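Local structure of ABC transporter, substrate binding protein (Aeropyrum pernix, 3EAF) at residues L171-L179 against I191-Y202. The protein probably serves as the substrate-binding protein of an ABC transporter, capturing a solute outside the cell and delivering it to the membrane permease. Sequence-based numbering, arbitrary orientation.
Sequences LQVVGDYDL and IAREMLAADPDY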
loop_
_atom_site.group_PDB
_atom_site.type_symbol
_atom_site.label_atom_id
_atom_site.label_comp_id
_atom_site.label_asym_id
_atom_site.label_seq_id
_atom_site.Cartn_x
_atom_site.Cartn_y
_atom_site.Cartn_z
ATOM N N LEU A 171 -22.503 -7.853 7.185
ATOM C CA LEU A 171 -21.786 -8.982 6.612
ATOM C C LEU A 171 -21.550 -10.075 7.650
ATOM O O LEU A 171 -21.038 -9.811 8.740
ATOM C CB LEU A 171 -20.458 -8.524 5.986
ATOM C CG LEU A 171 -20.521 -7.516 4.830
ATOM C CD1 LEU A 171 -19.129 -7.012 4.458
ATOM C CD2 LEU A 171 -21.220 -8.090 3.611
ATOM N N GLN A 172 -21.944 -11.297 7.304
ATOM C CA GLN A 172 -21.717 -12.465 8.150
ATOM C C GLN A 172 -20.471 -13.183 7.668
ATOM O O GLN A 172 -20.445 -13.712 6.554
ATOM C CB GLN A 172 -22.947 -13.397 8.137
ATOM C CG GLN A 172 -22.666 -14.892 8.422
ATOM C CD GLN A 172 -22.433 -15.249 9.899
ATOM O OE1 GLN A 172 -22.617 -14.429 10.807
ATOM N NE2 GLN A 172 -22.027 -16.498 10.134
ATOM N N VAL A 173 -19.433 -13.186 8.502
ATOM C CA VAL A 173 -18.195 -13.909 8.190
ATOM C C VAL A 173 -18.450 -15.404 8.361
ATOM O O VAL A 173 -18.755 -15.865 9.467
ATOM C CB VAL A 173 -17.013 -13.447 9.090
ATOM C CG1 VAL A 173 -15.795 -14.351 8.912
ATOM C CG2 VAL A 173 -16.654 -11.987 8.806
ATOM N N VAL A 174 -18.321 -16.153 7.265
ATOM C CA VAL A 174 -18.645 -17.588 7.250
ATOM C C VAL A 174 -17.445 -18.506 7.485
ATOM O O VAL A 174 -17.614 -19.700 7.735
ATOM C CB VAL A 174 -19.376 -18.029 5.942
ATOM C CG1 VAL A 174 -20.758 -17.402 5.862
ATOM C CG2 VAL A 174 -18.538 -17.718 4.689
ATOM N N GLY A 175 -16.239 -17.949 7.403
ATOM C CA GLY A 175 -15.028 -18.732 7.615
ATOM C C GLY A 175 -13.766 -18.006 7.202
ATOM O O GLY A 175 -13.827 -16.989 6.504
ATOM N N ASP A 176 -12.635 -18.531 7.671
ATOM C CA ASP A 176 -11.294 -18.120 7.259
ATOM C C ASP A 176 -10.703 -19.256 6.441
ATOM O O ASP A 176 -10.874 -20.421 6.790
ATOM C CB ASP A 176 -10.388 -17.899 8.474
ATOM C CG ASP A 176 -10.750 -16.667 9.271
ATOM O OD1 ASP A 176 -11.852 -16.115 9.085
ATOM O OD2 ASP A 176 -9.920 -16.247 10.102
ATOM N N TYR A 177 -9.989 -18.917 5.372
ATOM C CA TYR A 177 -9.421 -19.914 4.462
ATOM C C TYR A 177 -7.956 -19.586 4.203
ATOM O O TYR A 177 -7.617 -18.456 3.840
ATOM C CB TYR A 177 -10.249 -19.997 3.161
ATOM C CG TYR A 177 -11.703 -20.315 3.454
ATOM C CD1 TYR A 177 -12.161 -21.630 3.465
ATOM C CD2 TYR A 177 -12.603 -19.304 3.796
ATOM C CE1 TYR A 177 -13.488 -21.926 3.769
ATOM C CE2 TYR A 177 -13.919 -19.592 4.109
ATOM C CZ TYR A 177 -14.358 -20.903 4.094
ATOM O OH TYR A 177 -15.677 -21.186 4.402
ATOM N N ASP A 178 -7.100 -20.583 4.404
ATOM C CA ASP A 178 -5.652 -20.396 4.428
ATOM C C ASP A 178 -5.053 -20.454 3.021
ATOM O O ASP A 178 -4.619 -21.513 2.556
ATOM C CB ASP A 178 -5.005 -21.440 5.356
ATOM C CG ASP A 178 -3.613 -21.037 5.830
ATOM O OD1 ASP A 178 -2.967 -20.170 5.200
ATOM O OD2 ASP A 178 -3.155 -21.601 6.851
ATOM N N LEU A 179 -5.036 -19.305 2.349
ATOM C CA LEU A 179 -4.423 -19.205 1.031
ATOM C C LEU A 179 -2.984 -18.714 1.185
ATOM O O LEU A 179 -2.765 -17.591 1.646
ATOM C CB LEU A 179 -5.220 -18.265 0.121
ATOM C CG LEU A 179 -4.671 -18.066 -1.296
ATOM C CD1 LEU A 179 -4.936 -19.283 -2.173
ATOM C CD2 LEU A 179 -5.272 -16.806 -1.911
ATOM N N ILE A 191 -8.750 -24.009 -2.025
ATOM C CA ILE A 191 -9.401 -22.968 -1.222
ATOM C C ILE A 191 -10.751 -22.587 -1.819
ATOM O O ILE A 191 -11.722 -22.439 -1.090
ATOM C CB ILE A 191 -8.493 -21.704 -1.038
ATOM C CG1 ILE A 191 -7.292 -22.015 -0.137
ATOM C CG2 ILE A 191 -9.281 -20.496 -0.493
ATOM C CD1 ILE A 191 -7.619 -22.766 1.159
ATOM N N ALA A 192 -10.805 -22.434 -3.140
ATOM C CA ALA A 192 -12.063 -22.112 -3.817
ATOM C C ALA A 192 -13.121 -23.191 -3.560
ATOM O O ALA A 192 -14.286 -22.877 -3.313
ATOM C CB ALA A 192 -11.844 -21.915 -5.305
ATOM N N ARG A 193 -12.701 -24.455 -3.619
ATOM C CA ARG A 193 -13.591 -25.595 -3.351
ATOM C C ARG A 193 -14.030 -25.681 -1.884
ATOM O O ARG A 193 -15.172 -26.038 -1.600
ATOM C CB ARG A 193 -12.955 -26.913 -3.826
ATOM C CG ARG A 193 -13.074 -27.115 -5.332
ATOM C CD ARG A 193 -12.602 -28.481 -5.796
ATOM N NE ARG A 193 -12.863 -28.678 -7.226
ATOM C CZ ARG A 193 -11.960 -28.540 -8.196
ATOM N NH1 ARG A 193 -12.318 -28.744 -9.460
ATOM N NH2 ARG A 193 -10.701 -28.205 -7.917
ATOM N N GLU A 194 -13.128 -25.339 -0.961
ATOM C CA GLU A 194 -13.477 -25.226 0.462
ATOM C C GLU A 194 -14.539 -24.150 0.696
ATOM O O GLU A 194 -15.507 -24.376 1.416
ATOM C CB GLU A 194 -12.248 -24.895 1.307
ATOM C CG GLU A 194 -11.346 -26.059 1.611
ATOM C CD GLU A 194 -10.084 -25.638 2.345
ATOM O OE1 GLU A 194 -10.023 -24.492 2.846
ATOM O OE2 GLU A 194 -9.143 -26.459 2.417
HETATM N N MSE A 195 -14.346 -22.982 0.086
HETATM C CA MSE A 195 -15.297 -21.872 0.217
HETATM C C MSE A 195 -16.636 -22.168 -0.445
HETATM O O MSE A 195 -17.685 -21.771 0.061
HETATM C CB MSE A 195 -14.709 -20.578 -0.343
HETATM C CG MSE A 195 -13.507 -20.081 0.434
HETATM SE SE MSE A 195 -12.898 -18.331 -0.141
HETATM C CE MSE A 195 -12.764 -18.684 -2.061
ATOM N N LEU A 196 -16.589 -22.878 -1.567
ATOM C CA LEU A 196 -17.789 -23.281 -2.294
ATOM C C LEU A 196 -18.803 -23.999 -1.394
ATOM O O LEU A 196 -20.005 -23.770 -1.508
ATOM C CB LEU A 196 -17.408 -24.144 -3.505
ATOM C CG LEU A 196 -18.473 -24.629 -4.491
ATOM C CD1 LEU A 196 -19.240 -23.474 -5.126
ATOM C CD2 LEU A 196 -17.831 -25.499 -5.555
ATOM N N ALA A 197 -18.311 -24.840 -0.487
ATOM C CA ALA A 197 -19.157 -25.533 0.492
ATOM C C ALA A 197 -19.967 -24.583 1.379
ATOM O O ALA A 197 -21.056 -24.937 1.839
ATOM C CB ALA A 197 -18.320 -26.466 1.346
ATOM N N ALA A 198 -19.441 -23.383 1.614
ATOM C CA ALA A 198 -20.120 -22.384 2.447
ATOM C C ALA A 198 -20.942 -21.393 1.616
ATOM O O ALA A 198 -21.722 -20.608 2.164
ATOM C CB ALA A 198 -19.116 -21.649 3.325
ATOM N N ASP A 199 -20.766 -21.452 0.296
ATOM C CA ASP A 199 -21.469 -20.586 -0.661
ATOM C C ASP A 199 -21.542 -19.098 -0.230
ATOM O O ASP A 199 -22.634 -18.550 -0.045
ATOM C CB ASP A 199 -22.863 -21.159 -0.977
ATOM C CG ASP A 199 -23.572 -20.412 -2.101
ATOM O OD1 ASP A 199 -22.916 -20.031 -3.098
ATOM O OD2 ASP A 199 -24.799 -20.212 -1.980
ATOM N N PRO A 200 -20.371 -18.442 -0.073
ATOM C CA PRO A 200 -20.392 -17.025 0.295
ATOM C C PRO A 200 -20.844 -16.148 -0.875
ATOM O O PRO A 200 -20.723 -16.553 -2.034
ATOM C CB PRO A 200 -18.930 -16.728 0.642
ATOM C CG PRO A 200 -18.142 -17.701 -0.171
ATOM C CD PRO A 200 -18.989 -18.948 -0.239
ATOM N N ASP A 201 -21.384 -14.973 -0.561
ATOM C CA ASP A 201 -21.730 -13.992 -1.579
ATOM C C ASP A 201 -20.486 -13.188 -1.941
ATOM O O ASP A 201 -20.325 -12.765 -3.086
ATOM C CB ASP A 201 -22.818 -13.042 -1.062
ATOM C CG ASP A 201 -24.061 -13.778 -0.607
ATOM O OD1 ASP A 201 -24.763 -14.332 -1.477
ATOM O OD2 ASP A 201 -24.325 -13.807 0.618
ATOM N N TYR A 202 -19.621 -12.985 -0.946
ATOM C CA TYR A 202 -18.439 -12.149 -1.079
ATOM C C TYR A 202 -17.196 -12.846 -0.523
ATOM O O TYR A 202 -17.258 -13.526 0.509
ATOM C CB TYR A 202 -18.636 -10.808 -0.361
ATOM C CG TYR A 202 -19.975 -10.131 -0.608
ATOM C CD1 TYR A 202 -20.333 -9.667 -1.874
ATOM C CD2 TYR A 202 -20.871 -9.933 0.439
ATOM C CE1 TYR A 202 -21.574 -9.035 -2.093
ATOM C CE2 TYR A 202 -22.100 -9.305 0.236
ATOM C CZ TYR A 202 -22.446 -8.860 -1.025
ATOM O OH TYR A 202 -23.669 -8.235 -1.204
HETATM O O HOH W 1 -16.293 -23.834 4.040
HETATM O O HOH W 2 -8.165 -23.318 4.525
#
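In the beta-alpha-beta crossover from strand 171-178 through helix 185-196 to strand 202-205, the ring of Y177 lies against M195 of the returning helix. The local axes of strand and helix run antiparallel at 165° and approach to 9.0 Å. With its CG anti to the carbonyl carbon (chi1 -57°), Y177 lays one ring face over the helix. CG of M195 (selenomethionine) sits 3.4 Å from the ring centroid of Y177 and only 7° off the normal, a CH-pi contact. SE of M195, next along the extended chi2, lies obliquely, 4.5 Å from the same centroid, a Met-aromatic contact. At the ring edge, E194 OE1 lies in plane, 3.6 Å from Y177 CD1. Two waters supply the polar links: one bonds Y177 OH at 2.7 Å and donates to E194 O at 2.8 Å, while the other joins D178 N to E194 OE1. I191 packs beside the base of the tyrosine, its CG2 3.8 Å from Y177 CB and its CD1 against the carbonyl oxygen of D178. Replacing Y177 with an alanine is likely to leave M195 CG without its aromatic face and the water on E194 O without its hydroxyl partner. Farther along, V174 CG2 packs on the CB atoms of A198 and P200, and L171 CD2 meets Y202 CD2 at 3.7 Å. Strand 142-148 lies between the two strands joined, so the crossover skips a strand, and the helix packs on the sheet face beside edge strand 171-178, where M195 also reaches A145, an arrangement typical of the alpha/beta lobes of periplasmic binding proteins.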